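PAC2 family protein (Streptomyces avermitilis, PDB 3MNF) is of unknown function but belongs to the PAC2 family, whose members include proteasome assembly chaperones, and is seen here as a six-chain assembly. Local coordinates at residues H28-W33 against L85-G90; N52-W57 against I65-T70; S135-D140 against E150-E155; L178-P183 against L196-R201. One frame throughout, in Å; residues are numbered along the deposited sequence.

Interaction 1: H28-W33 against L85-G90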
loop_
_atom_site.group_PDB
_atom_site.type_symbol
_atom_site.label_atom_id
_atom_site.label_comp_id
_atom_site.label_asym_id
_atom_site.label_seq_id
_atom_site.Cartn_x
_atom_site.Cartn_y
_atom_site.Cartn_z
ATOM N N HIS A 28 1.050 -2.034 34.501
ATOM C CA HIS A 28 0.598 -1.871 35.868
ATOM C C HIS A 28 -0.683 -1.039 35.947
ATOM O O HIS A 28 -1.612 -1.375 36.675
ATOM C CB HIS A 28 1.710 -1.223 36.685
ATOM C CG HIS A 28 1.374 -1.057 38.129
ATOM N ND1 HIS A 28 1.676 -2.008 39.074
ATOM C CD2 HIS A 28 0.754 -0.053 38.789
ATOM C CE1 HIS A 28 1.257 -1.597 40.258
ATOM N NE2 HIS A 28 0.695 -0.413 40.111
ATOM N N LEU A 29 -0.735 0.050 35.200
ATOM C CA LEU A 29 -1.947 0.838 35.148
ATOM C C LEU A 29 -3.083 0.010 34.567
ATOM O O LEU A 29 -4.196 0.049 35.069
ATOM C CB LEU A 29 -1.733 2.097 34.313
ATOM C CG LEU A 29 -0.627 3.021 34.818
ATOM C CD1 LEU A 29 -0.530 4.250 33.955
ATOM C CD2 LEU A 29 -0.876 3.419 36.260
ATOM N N ASP A 30 -2.796 -0.757 33.520
ATOM C CA ASP A 30 -3.834 -1.519 32.844
ATOM C C ASP A 30 -4.390 -2.598 33.748
ATOM O O ASP A 30 -5.599 -2.815 33.799
ATOM C CB ASP A 30 -3.315 -2.133 31.545
ATOM C CG ASP A 30 -4.443 -2.523 30.601
ATOM O OD1 ASP A 30 -5.405 -1.739 30.468
ATOM O OD2 ASP A 30 -4.389 -3.607 29.988
ATOM N N ARG A 31 -3.490 -3.266 34.459
ATOM C CA ARG A 31 -3.853 -4.322 35.395
ATOM C C ARG A 31 -4.631 -3.753 36.581
ATOM O O ARG A 31 -5.800 -4.090 36.748
ATOM C CB ARG A 31 -2.593 -5.054 35.848
ATOM C CG ARG A 31 -2.781 -6.259 36.771
ATOM C CD ARG A 31 -1.396 -6.802 37.208
ATOM N NE ARG A 31 -0.373 -6.513 36.177
ATOM C CZ ARG A 31 0.791 -5.886 36.392
ATOM N NH1 ARG A 31 1.134 -5.502 37.634
ATOM N NH2 ARG A 31 1.619 -5.663 35.366
ATOM N N GLU A 32 -3.999 -2.872 37.369
ATOM C CA GLU A 32 -4.607 -2.351 38.603
ATOM C C GLU A 32 -5.977 -1.732 38.369
ATOM O O GLU A 32 -6.882 -1.918 39.179
ATOM C CB GLU A 32 -3.722 -1.324 39.332
ATOM C CG GLU A 32 -2.292 -1.745 39.700
ATOM C CD GLU A 32 -2.162 -3.093 40.419
ATOM O OE1 GLU A 32 -2.735 -3.267 41.528
ATOM O OE2 GLU A 32 -1.439 -3.968 39.862
ATOM N N TRP A 33 -6.127 -1.006 37.267
ATOM C CA TRP A 33 -7.387 -0.338 36.953
ATOM C C TRP A 33 -8.320 -1.137 36.040
ATOM O O TRP A 33 -9.331 -0.611 35.578
ATOM C CB TRP A 33 -7.126 1.039 36.348
ATOM C CG TRP A 33 -6.741 2.092 37.335
ATOM C CD1 TRP A 33 -7.209 2.233 38.609
ATOM C CD2 TRP A 33 -5.838 3.182 37.116
ATOM N NE1 TRP A 33 -6.636 3.333 39.206
ATOM C CE2 TRP A 33 -5.794 3.936 38.307
ATOM C CE3 TRP A 33 -5.060 3.597 36.024
ATOM C CZ2 TRP A 33 -4.999 5.079 38.443
ATOM C CZ3 TRP A 33 -4.279 4.741 36.151
ATOM C CH2 TRP A 33 -4.253 5.466 37.354
ATOM N N LEU A 85 -8.638 7.463 31.209
ATOM C CA LEU A 85 -7.288 7.372 30.667
ATOM C C LEU A 85 -7.253 6.382 29.507
ATOM O O LEU A 85 -7.953 5.367 29.514
ATOM C CB LEU A 85 -6.277 6.977 31.738
ATOM C CG LEU A 85 -5.399 8.051 32.378
ATOM C CD1 LEU A 85 -6.196 9.231 32.828
ATOM C CD2 LEU A 85 -4.646 7.491 33.556
ATOM N N VAL A 86 -6.453 6.702 28.501
ATOM C CA VAL A 86 -6.326 5.869 27.327
ATOM C C VAL A 86 -4.918 5.331 27.371
ATOM O O VAL A 86 -3.950 6.094 27.266
ATOM C CB VAL A 86 -6.541 6.688 26.037
ATOM C CG1 VAL A 86 -6.228 5.863 24.825
ATOM C CG2 VAL A 86 -7.975 7.214 25.964
ATOM N N LEU A 87 -4.783 4.023 27.548
ATOM C CA LEU A 87 -3.446 3.438 27.662
ATOM C C LEU A 87 -3.022 2.850 26.325
ATOM O O LEU A 87 -3.837 2.231 25.617
ATOM C CB LEU A 87 -3.393 2.385 28.769
ATOM C CG LEU A 87 -3.844 2.898 30.132
ATOM C CD1 LEU A 87 -3.855 1.793 31.153
ATOM C CD2 LEU A 87 -2.959 4.018 30.588
ATOM N N VAL A 88 -1.760 3.059 25.970
ATOM C CA VAL A 88 -1.233 2.522 24.745
ATOM C C VAL A 88 -0.051 1.658 25.073
ATOM O O VAL A 88 0.957 2.161 25.548
ATOM C CB VAL A 88 -0.809 3.640 23.799
ATOM C CG1 VAL A 88 -0.178 3.078 22.521
ATOM C CG2 VAL A 88 -2.021 4.510 23.461
ATOM N N ARG A 89 -0.174 0.360 24.820
ATOM C CA ARG A 89 0.881 -0.596 25.128
ATOM C C ARG A 89 1.402 -1.224 23.857
ATOM O O ARG A 89 0.726 -2.060 23.233
ATOM C CB ARG A 89 0.339 -1.667 26.054
ATOM C CG ARG A 89 -0.019 -1.116 27.411
ATOM C CD ARG A 89 -0.611 -2.158 28.312
ATOM N NE ARG A 89 0.303 -3.283 28.474
ATOM C CZ ARG A 89 -0.070 -4.497 28.854
ATOM N NH1 ARG A 89 -1.343 -4.749 29.114
ATOM N NH2 ARG A 89 0.832 -5.453 28.974
ATOM N N GLY A 90 2.600 -0.824 23.457
ATOM C CA GLY A 90 3.098 -1.266 22.175
ATOM C C GLY A 90 4.507 -1.794 22.201
ATOM O O GLY A 90 5.233 -1.643 23.174
#

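Interaction 2: N52-W57 against I65-T70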
loop_
_atom_site.group_PDB
_atom_site.type_symbol
_atom_site.label_atom_id
_atom_site.label_comp_id
_atom_site.label_asym_id
_atom_site.label_seq_id
_atom_site.Cartn_x
_atom_site.Cartn_y
_atom_site.Cartn_z
ATOM N N ASN A 52 10.320 -9.638 15.248
ATOM C CA ASN A 52 9.285 -9.754 16.264
ATOM C C ASN A 52 8.428 -10.955 16.013
ATOM O O ASN A 52 7.285 -10.835 15.591
ATOM C CB ASN A 52 8.392 -8.526 16.254
ATOM C CG ASN A 52 9.125 -7.279 16.664
ATOM O OD1 ASN A 52 9.567 -7.168 17.807
ATOM N ND2 ASN A 52 9.253 -6.321 15.734
ATOM N N ARG A 53 8.988 -12.122 16.270
ATOM C CA ARG A 53 8.335 -13.376 15.984
ATOM C C ARG A 53 7.034 -13.509 16.783
ATOM O O ARG A 53 7.052 -13.390 17.998
ATOM C CB ARG A 53 9.310 -14.480 16.329
ATOM C CG ARG A 53 9.240 -15.588 15.384
ATOM C CD ARG A 53 10.538 -16.345 15.174
ATOM N NE ARG A 53 10.471 -16.862 13.818
ATOM C CZ ARG A 53 11.342 -16.555 12.876
ATOM N NH1 ARG A 53 11.178 -17.013 11.657
ATOM N NH2 ARG A 53 12.394 -15.804 13.161
ATOM N N PRO A 54 5.893 -13.740 16.104
ATOM C CA PRO A 54 4.629 -13.975 16.802
ATOM C C PRO A 54 4.654 -15.298 17.560
ATOM O O PRO A 54 5.458 -16.173 17.243
ATOM C CB PRO A 54 3.618 -14.032 15.659
ATOM C CG PRO A 54 4.360 -14.540 14.521
ATOM C CD PRO A 54 5.758 -13.966 14.653
ATOM N N THR A 55 3.805 -15.472 18.557
ATOM C CA THR A 55 3.892 -16.729 19.338
ATOM C C THR A 55 2.618 -17.590 19.287
ATOM O O THR A 55 1.524 -17.107 18.973
ATOM C CB THR A 55 4.338 -16.488 20.813
ATOM O OG1 THR A 55 3.415 -15.591 21.434
ATOM C CG2 THR A 55 5.745 -15.861 20.874
ATOM N N VAL A 56 2.766 -18.869 19.572
ATOM C CA VAL A 56 1.609 -19.736 19.607
ATOM C C VAL A 56 1.344 -20.182 21.039
ATOM O O VAL A 56 2.262 -20.585 21.746
ATOM C CB VAL A 56 1.757 -20.942 18.622
ATOM C CG1 VAL A 56 3.080 -21.633 18.797
ATOM C CG2 VAL A 56 0.617 -21.927 18.777
ATOM N N TRP A 57 0.094 -20.080 21.473
ATOM C CA TRP A 57 -0.308 -20.622 22.774
ATOM C C TRP A 57 -1.513 -21.538 22.669
ATOM O O TRP A 57 -2.227 -21.534 21.660
ATOM C CB TRP A 57 -0.562 -19.520 23.804
ATOM C CG TRP A 57 -1.645 -18.550 23.441
ATOM C CD1 TRP A 57 -1.587 -17.551 22.496
ATOM C CD2 TRP A 57 -2.935 -18.449 24.052
ATOM N NE1 TRP A 57 -2.773 -16.856 22.468
ATOM C CE2 TRP A 57 -3.617 -17.379 23.414
ATOM C CE3 TRP A 57 -3.592 -19.164 25.076
ATOM C CZ2 TRP A 57 -4.928 -17.005 23.766
ATOM C CZ3 TRP A 57 -4.897 -18.789 25.430
ATOM C CH2 TRP A 57 -5.550 -17.721 24.768
ATOM N N ILE A 65 -2.719 -17.639 18.108
ATOM C CA ILE A 65 -1.534 -16.886 17.742
ATOM C C ILE A 65 -1.556 -15.478 18.295
ATOM O O ILE A 65 -2.535 -14.773 18.149
ATOM C CB ILE A 65 -1.338 -16.848 16.194
ATOM C CG1 ILE A 65 -0.762 -18.169 15.702
ATOM C CG2 ILE A 65 -0.415 -15.713 15.750
ATOM C CD1 ILE A 65 -1.754 -19.015 15.048
ATOM N N THR A 66 -0.462 -15.057 18.910
ATOM C CA THR A 66 -0.343 -13.686 19.369
ATOM C C THR A 66 0.662 -12.942 18.491
ATOM O O THR A 66 1.790 -13.393 18.323
ATOM C CB THR A 66 0.088 -13.656 20.837
ATOM O OG1 THR A 66 -0.790 -14.503 21.602
ATOM C CG2 THR A 66 0.051 -12.238 21.396
ATOM N N TRP A 67 0.241 -11.820 17.919
ATOM C CA TRP A 67 1.117 -11.011 17.082
ATOM C C TRP A 67 1.723 -9.902 17.914
ATOM O O TRP A 67 1.113 -9.471 18.883
ATOM C CB TRP A 67 0.330 -10.408 15.898
ATOM C CG TRP A 67 -0.224 -11.455 14.995
ATOM C CD1 TRP A 67 -1.428 -12.076 15.115
ATOM C CD2 TRP A 67 0.427 -12.052 13.860
ATOM N NE1 TRP A 67 -1.580 -13.020 14.123
ATOM C CE2 TRP A 67 -0.458 -13.025 13.337
ATOM C CE3 TRP A 67 1.665 -11.851 13.228
ATOM C CZ2 TRP A 67 -0.151 -13.789 12.210
ATOM C CZ3 TRP A 67 1.973 -12.610 12.118
ATOM C CH2 TRP A 67 1.064 -13.572 11.617
ATOM N N PRO A 68 2.916 -9.417 17.544
ATOM C CA PRO A 68 3.363 -8.176 18.141
ATOM C C PRO A 68 2.414 -7.075 17.731
ATOM O O PRO A 68 2.006 -7.036 16.580
ATOM C CB PRO A 68 4.711 -7.934 17.476
ATOM C CG PRO A 68 4.725 -8.784 16.266
ATOM C CD PRO A 68 3.902 -9.961 16.601
ATOM N N THR A 69 2.032 -6.191 18.646
ATOM C CA THR A 69 1.244 -5.029 18.223
ATOM C C THR A 69 1.225 -3.899 19.240
ATOM O O THR A 69 2.019 -3.897 20.146
ATOM C CB THR A 69 -0.179 -5.434 17.706
ATOM O OG1 THR A 69 -0.739 -4.346 16.946
ATOM C CG2 THR A 69 -1.097 -5.867 18.861
ATOM N N THR A 70 0.371 -2.912 19.034
ATOM C CA THR A 70 0.239 -1.799 19.944
ATOM C C THR A 70 -1.233 -1.765 20.202
ATOM O O THR A 70 -2.031 -1.638 19.266
ATOM C CB THR A 70 0.697 -0.489 19.290
ATOM O OG1 THR A 70 2.106 -0.571 19.029
ATOM C CG2 THR A 70 0.433 0.690 20.186
#

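Interaction 3: S135-D140 against E150-E155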
loop_
_atom_site.group_PDB
_atom_site.type_symbol
_atom_site.label_atom_id
_atom_site.label_comp_id
_atom_site.label_asym_id
_atom_site.label_seq_id
_atom_site.Cartn_x
_atom_site.Cartn_y
_atom_site.Cartn_z
ATOM N N SER A 135 13.434 12.502 33.777
ATOM C CA SER A 135 13.410 13.818 33.140
ATOM C C SER A 135 12.385 13.881 32.022
ATOM O O SER A 135 12.163 12.898 31.342
ATOM C CB SER A 135 14.794 14.194 32.614
ATOM O OG SER A 135 15.356 13.130 31.873
ATOM N N GLY A 136 11.764 15.041 31.841
ATOM C CA GLY A 136 10.787 15.253 30.766
ATOM C C GLY A 136 11.354 15.818 29.465
ATOM O O GLY A 136 12.470 16.328 29.401
ATOM N N VAL A 137 10.581 15.678 28.402
ATOM C CA VAL A 137 10.884 16.306 27.129
ATOM C C VAL A 137 9.538 16.765 26.616
ATOM O O VAL A 137 8.560 16.007 26.647
ATOM C CB VAL A 137 11.542 15.331 26.091
ATOM C CG1 VAL A 137 11.481 15.911 24.678
ATOM C CG2 VAL A 137 13.007 14.980 26.462
ATOM N N THR A 138 9.486 18.016 26.178
ATOM C CA THR A 138 8.289 18.583 25.580
ATOM C C THR A 138 8.701 19.651 24.566
ATOM O O THR A 138 9.773 20.251 24.688
ATOM C CB THR A 138 7.335 19.145 26.662
ATOM O OG1 THR A 138 6.143 19.632 26.046
ATOM C CG2 THR A 138 7.993 20.273 27.450
ATOM N N SER A 139 7.875 19.848 23.542
ATOM C CA SER A 139 8.041 20.960 22.601
ATOM C C SER A 139 6.833 21.875 22.650
ATOM O O SER A 139 6.692 22.770 21.824
ATOM C CB SER A 139 8.294 20.456 21.187
ATOM O OG SER A 139 9.640 20.043 21.059
ATOM N N ASP A 140 5.968 21.625 23.632
ATOM C CA ASP A 140 4.877 22.510 24.004
ATOM C C ASP A 140 5.451 23.598 24.926
ATOM O O ASP A 140 5.800 23.309 26.067
ATOM C CB ASP A 140 3.776 21.701 24.721
ATOM C CG ASP A 140 2.496 22.506 24.952
ATOM O OD1 ASP A 140 1.755 22.763 23.982
ATOM O OD2 ASP A 140 2.208 22.872 26.112
ATOM N N GLU A 150 13.037 20.744 33.358
ATOM C CA GLU A 150 14.394 21.325 33.490
ATOM C C GLU A 150 15.017 21.839 32.173
ATOM O O GLU A 150 15.291 23.043 32.043
ATOM C CB GLU A 150 15.345 20.327 34.193
ATOM C CG GLU A 150 14.671 19.328 35.180
ATOM C CD GLU A 150 14.129 18.041 34.506
ATOM O OE1 GLU A 150 14.131 17.936 33.252
ATOM O OE2 GLU A 150 13.699 17.127 35.247
ATOM N N GLU A 151 15.257 20.924 31.226
ATOM C CA GLU A 151 15.606 21.262 29.835
ATOM C C GLU A 151 16.020 20.036 29.018
ATOM O O GLU A 151 16.117 18.909 29.543
ATOM C CB GLU A 151 16.697 22.330 29.736
ATOM C CG GLU A 151 16.711 23.038 28.389
ATOM C CD GLU A 151 17.764 24.126 28.308
ATOM O OE1 GLU A 151 17.391 25.308 28.140
ATOM O OE2 GLU A 151 18.968 23.805 28.422
ATOM N N THR A 152 16.253 20.273 27.724
ATOM C CA THR A 152 16.712 19.241 26.800
ATOM C C THR A 152 17.979 19.681 26.065
ATOM O O THR A 152 17.961 20.615 25.245
ATOM C CB THR A 152 15.602 18.806 25.797
ATOM O OG1 THR A 152 16.059 17.671 25.051
ATOM C CG2 THR A 152 15.192 19.959 24.823
ATOM N N LYS A 153 19.086 19.022 26.389
ATOM C CA LYS A 153 20.311 19.211 25.622
ATOM C C LYS A 153 20.366 18.244 24.430
ATOM O O LYS A 153 21.008 18.528 23.422
ATOM C CB LYS A 153 21.546 19.080 26.522
ATOM C CG LYS A 153 22.127 20.420 26.951
ATOM C CD LYS A 153 23.125 20.252 28.088
ATOM C CE LYS A 153 23.869 21.561 28.343
ATOM N NZ LYS A 153 24.495 21.629 29.693
ATOM N N TYR A 154 19.632 17.139 24.538
ATOM C CA TYR A 154 19.778 15.992 23.641
ATOM C C TYR A 154 19.681 16.196 22.125
ATOM O O TYR A 154 18.685 16.702 21.587
ATOM C CB TYR A 154 18.861 14.848 24.052
ATOM C CG TYR A 154 19.202 13.575 23.319
ATOM C CD1 TYR A 154 20.297 12.798 23.709
ATOM C CD2 TYR A 154 18.448 13.153 22.219
ATOM C CE1 TYR A 154 20.623 11.638 23.039
ATOM C CE2 TYR A 154 18.773 11.981 21.540
ATOM C CZ TYR A 154 19.862 11.239 21.963
ATOM O OH TYR A 154 20.194 10.098 21.302
ATOM N N GLU A 155 20.747 15.747 21.471
ATOM C CA GLU A 155 20.842 15.628 20.032
ATOM C C GLU A 155 21.454 14.266 19.698
ATOM O O GLU A 155 22.538 13.933 20.192
ATOM C CB GLU A 155 21.723 16.738 19.480
ATOM C CG GLU A 155 21.030 18.059 19.409
ATOM C CD GLU A 155 21.870 19.107 18.726
ATOM O OE1 GLU A 155 22.826 19.599 19.356
ATOM O OE2 GLU A 155 21.572 19.445 17.563
#

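Interaction 4: L178-P183 against L196-R201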
loop_
_atom_site.group_PDB
_atom_site.type_symbol
_atom_site.label_atom_id
_atom_site.label_comp_id
_atom_site.label_asym_id
_atom_site.label_seq_id
_atom_site.Cartn_x
_atom_site.Cartn_y
_atom_site.Cartn_z
ATOM N N LEU A 178 8.262 11.216 29.640
ATOM C CA LEU A 178 9.039 11.080 30.858
ATOM C C LEU A 178 10.043 9.964 30.693
ATOM O O LEU A 178 9.683 8.863 30.287
ATOM C CB LEU A 178 8.114 10.753 32.018
ATOM C CG LEU A 178 6.912 11.672 32.212
ATOM C CD1 LEU A 178 5.971 11.086 33.222
ATOM C CD2 LEU A 178 7.385 13.013 32.682
ATOM N N TRP A 179 11.297 10.256 30.999
ATOM C CA TRP A 179 12.377 9.288 30.902
ATOM C C TRP A 179 12.989 8.909 32.260
ATOM O O TRP A 179 13.312 9.771 33.084
ATOM C CB TRP A 179 13.461 9.838 29.993
ATOM C CG TRP A 179 13.005 9.880 28.576
ATOM C CD1 TRP A 179 12.332 10.896 27.966
ATOM C CD2 TRP A 179 13.144 8.844 27.592
ATOM N NE1 TRP A 179 12.049 10.559 26.678
ATOM C CE2 TRP A 179 12.541 9.307 26.416
ATOM C CE3 TRP A 179 13.719 7.568 27.599
ATOM C CZ2 TRP A 179 12.503 8.556 25.251
ATOM C CZ3 TRP A 179 13.673 6.823 26.443
ATOM C CH2 TRP A 179 13.070 7.320 25.285
ATOM N N ALA A 180 13.155 7.618 32.506
ATOM C CA ALA A 180 13.862 7.205 33.700
ATOM C C ALA A 180 15.220 6.698 33.275
ATOM O O ALA A 180 15.327 6.060 32.242
ATOM C CB ALA A 180 13.080 6.138 34.424
ATOM N N ALA A 181 16.257 7.002 34.047
ATOM C CA ALA A 181 17.609 6.503 33.752
ATOM C C ALA A 181 17.902 5.291 34.602
ATOM O O ALA A 181 17.880 5.372 35.825
ATOM C CB ALA A 181 18.650 7.573 33.985
ATOM N N VAL A 182 18.176 4.170 33.951
ATOM C CA VAL A 182 18.413 2.903 34.629
ATOM C C VAL A 182 19.919 2.573 34.653
ATOM O O VAL A 182 20.556 2.548 33.601
ATOM C CB VAL A 182 17.613 1.782 33.937
ATOM C CG1 VAL A 182 18.051 0.410 34.416
ATOM C CG2 VAL A 182 16.138 1.983 34.170
ATOM N N PRO A 183 20.495 2.335 35.852
ATOM C CA PRO A 183 21.928 2.015 35.993
ATOM C C PRO A 183 22.375 0.970 34.981
ATOM O O PRO A 183 21.864 -0.152 34.987
ATOM C CB PRO A 183 22.035 1.440 37.410
ATOM C CG PRO A 183 20.685 1.648 38.063
ATOM C CD PRO A 183 19.838 2.495 37.161
ATOM N N LEU A 196 8.586 2.378 39.321
ATOM C CA LEU A 196 7.995 3.151 40.384
ATOM C C LEU A 196 8.327 4.628 40.237
ATOM O O LEU A 196 7.483 5.483 40.516
ATOM C CB LEU A 196 8.464 2.627 41.737
ATOM C CG LEU A 196 7.821 3.216 42.988
ATOM C CD1 LEU A 196 6.299 3.216 42.865
ATOM C CD2 LEU A 196 8.300 2.462 44.254
ATOM N N ALA A 197 9.543 4.927 39.783
ATOM C CA ALA A 197 9.968 6.309 39.625
ATOM C C ALA A 197 9.104 7.009 38.575
ATOM O O ALA A 197 8.702 8.157 38.763
ATOM C CB ALA A 197 11.426 6.373 39.272
ATOM N N LEU A 198 8.797 6.288 37.493
ATOM C CA LEU A 198 7.943 6.793 36.418
ATOM C C LEU A 198 6.544 7.044 36.939
ATOM O O LEU A 198 5.999 8.139 36.760
ATOM C CB LEU A 198 7.888 5.821 35.231
ATOM C CG LEU A 198 9.108 5.693 34.314
ATOM C CD1 LEU A 198 8.859 4.598 33.325
ATOM C CD2 LEU A 198 9.474 6.973 33.576
ATOM N N LEU A 199 5.979 6.034 37.604
ATOM C CA LEU A 199 4.622 6.123 38.124
ATOM C C LEU A 199 4.439 7.281 39.096
ATOM O O LEU A 199 3.454 8.004 39.001
ATOM C CB LEU A 199 4.194 4.806 38.754
ATOM C CG LEU A 199 3.803 3.747 37.725
ATOM C CD1 LEU A 199 3.141 2.570 38.415
ATOM C CD2 LEU A 199 2.887 4.329 36.681
ATOM N N ASN A 200 5.390 7.472 40.007
ATOM C CA ASN A 200 5.358 8.633 40.888
ATOM C C ASN A 200 5.321 9.960 40.121
ATOM O O ASN A 200 4.551 10.860 40.474
ATOM C CB ASN A 200 6.533 8.614 41.863
ATOM C CG ASN A 200 6.427 7.480 42.878
ATOM O OD1 ASN A 200 5.333 7.175 43.372
ATOM N ND2 ASN A 200 7.567 6.844 43.194
ATOM N N ARG A 201 6.130 10.075 39.066
ATOM C CA ARG A 201 6.271 11.345 38.375
ATOM C C ARG A 201 5.020 11.633 37.552
ATOM O O ARG A 201 4.578 12.774 37.434
ATOM C CB ARG A 201 7.538 11.352 37.524
ATOM C CG ARG A 201 7.749 12.633 36.700
ATOM C CD ARG A 201 8.411 13.755 37.497
ATOM N NE ARG A 201 8.398 15.052 36.806
ATOM C CZ ARG A 201 7.343 15.872 36.739
ATOM N NH1 ARG A 201 6.177 15.532 37.285
ATOM N NH2 ARG A 201 7.441 17.047 36.118
#

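Interaction 1: H28-W33 against L85-G90
This is a helix-on-sheet contact: Leu29 and Asp30 near the end of helix 21-32, with Trp33 just after it, pack on Leu85, Leu87 and Arg89 of strand 82-91. The short segments run 9.6 Å apart at their closest, with N-to-C directions 125° apart. Leu87 reaches the helix with both branches. Its CD1 lies 3.8 Å from Leu29 CB and 3.6 Å from the backbone N of Asp30. Its CD2 turns to Leu29 CD1. The two leucine side chains cross at about a right angle. Further along, Trp33 CZ3 meets Leu85 CD2 at 3.8 Å. Val208, Ile210 and Pro211 of a loop also touch the Trp33 ring. The setting is an alpha/beta fold with a mixed sheet, as in the PAC2 family. Strand 82-91 lies between strands 70-78 and 7-13, and helix 21-32 covers one side. The polar edge of the contact is a salt bridge, Asp30 OD2 to Arg89 NH1 at 3.4 Å. It is weak as a hydrogen bond, with an N-H...O angle of 135°. OD2 lies at the guanidinium edge, in its plane, while the carboxylate plane is turned well away from it. Asp30 CG is anti to the backbone N (chi1 -161°), which places OD2 beside Arg89 NH1. The other oxygen, OD1, hydrogen-bonds to Ser73 OG on the neighbouring strand 70-78.

Interaction 2: N52-W57 against I65-T70
Thr55 and Thr66 form a hydrogen-bonded antiparallel pair, joined by two backbone bonds. Thr55 N gives to Thr66 O at 2.9 Å, and Thr66 N gives to Thr55 O at 2.9 Å. Both N-H groups lie in the plane of the carbonyl they meet. Val56 and Ile65 are the next, non-hydrogen-bonded pair. Ile65 CA also makes a CA-H...O contact with Thr55 O at 3.3 Å. The two threonine side chains lie side by side on one face of the ladder. On that face Trp57 NE1 comes 3.2 Å from Thr66 OG1. Trp57 CG sits between the backbone N and the carbonyl carbon (chi1 60°), which brings the indole N close to Thr66 OG1. Beyond the ladder the packing is made by prolines. Pro54 CB lies on one side of the Trp67 ring, offset toward its rim, and CG comes near CZ3. CB is 4.3 Å from the centroid of the six-membered ring, an off-centre CH-pi contact. Ile65 CG2 sits over the same ring from within its own segment. With an alanine in place of Trp67, Pro54 would probably lose its CH-pi partner and a gap would be likely to open beside Ile65. Pro68 CG packs on Asn52 CB at 3.7 Å. Phe49 meets the Trp67 ring edge-to-face. The contact belongs to the beta hairpin of strands 55-59 and 62-66, set apart from the main sheet. Thr55 and Val56 also pair with a strand of the second subunit, so this small sheet continues across the interface, and chain 65-70 leads back into strand 70-78.

Interaction 3: S135-D140 against E150-E155
An edge strand and the loop that comes back past it make this surface contact: Ser135, Gly136 and Val137 of strand 134-138 face Glu150 to Thr152. The touch is light, with 162 Å² buried in all. The closest approaches are made by the Glu150 carboxylate. Its OE1 lies 3.9 Å from Ser135 CB and 4.0 Å from the backbone N of Gly136. OE2 lies 3.9 Å from Ser135 CA. These are van der Waals distances. The Glu150 chain bends at chi2 (86°), and its carboxylate comes close to Ser135 and Gly136. The second point of touch is looser: Val137 CG2 is 4.3 Å from Thr152 OG1. Thr152 directs its CB toward the strand. Strand 134-138 is an outermost strand of the mixed sheet within this chain, antiparallel to strand 175-183, with which Ser135 and Val137 form backbone hydrogen bonds. Helix 141-146 lies between the two segments in sequence, so the contact brings the loop after that helix back beside the strand before it. Thr138 OG1 accepts from Asp140 N at 3.1 Å, an ST turn, and OG1 is also hydrogen-bonded to Ala175 O. Asp140 is the N-cap residue of the helix, its OD2 taking Leu143 N. Past the loop, Tyr154 packs on Val56 of the third subunit and Glu155 OE2 accepts from Leu58 N of that chain, while Val137 touches Arg63 there.

Interaction 4: L178-P183 against L196-R201
Leu198 points one methyl, CD2, at the strand, where it sits over Ala180 and the backbone beside it. CD2 is 3.8 Å from Ala180 CB and 3.8 Å from the carbonyl O of Leu178. It also lies 4.3 Å from Leu178 CB. The CB of Leu198 points neither at the strand nor away from it. With CG anti to the carbonyl carbon (chi1 -73°), its end swings nearer and meets Ala180. The small methyl of Ala180 is consistent with the close approach of the helix: the CA atoms of Ala180 and Leu198 are 6.5 Å apart. Leu178, two residues before Ala180, also points toward the helix, and its CD2 touches Arg201 CG, about one turn after Leu198, at 4.1 Å. These two side chains cross at about a right angle. Arg201 meets the strand through CG; its chain bends at chi2 (84°). This is the helix-over-sheet packing of an alpha/beta fold. Helix 192-206 follows strand 175-183 in the chain and folds back over it, with the short segments 8.6 Å apart and their N-to-C directions 153° apart. Strand 175-183 runs between strands 115-124 and 134-138. From these neighbours Val117 and Leu119 pack on Leu178, and Val134 touches Leu178, Ala197 and Arg201. Leu198 also meets Ala22 of helix 21-32, while Leu199, on another side of its helix, packs against Leu29 of that same helix.

Interactions 1, 3 and 4 all reach the same mixed sheet. Interactions 1 and 4, with centres about 16 Å apart, join through their helices: His28 CD2 lies 3.6 Å from Leu199 CD1. Interactions 3 and 4 sit on neighbouring strands, where Ser135 O and Trp179 N, 2.8 Å apart, probably hydrogen-bond. Interaction 2 is nested in the chain loop closed by interaction 1 and touches it through Thr70, whose CG2 is 3.4 Å from Val88 CG1. The centres of interactions 2 and 3 are about 34 Å apart within one chain. Between subunits, however, the hairpin of 52-57 and 65-70 meets the 150-155 loop of another copy.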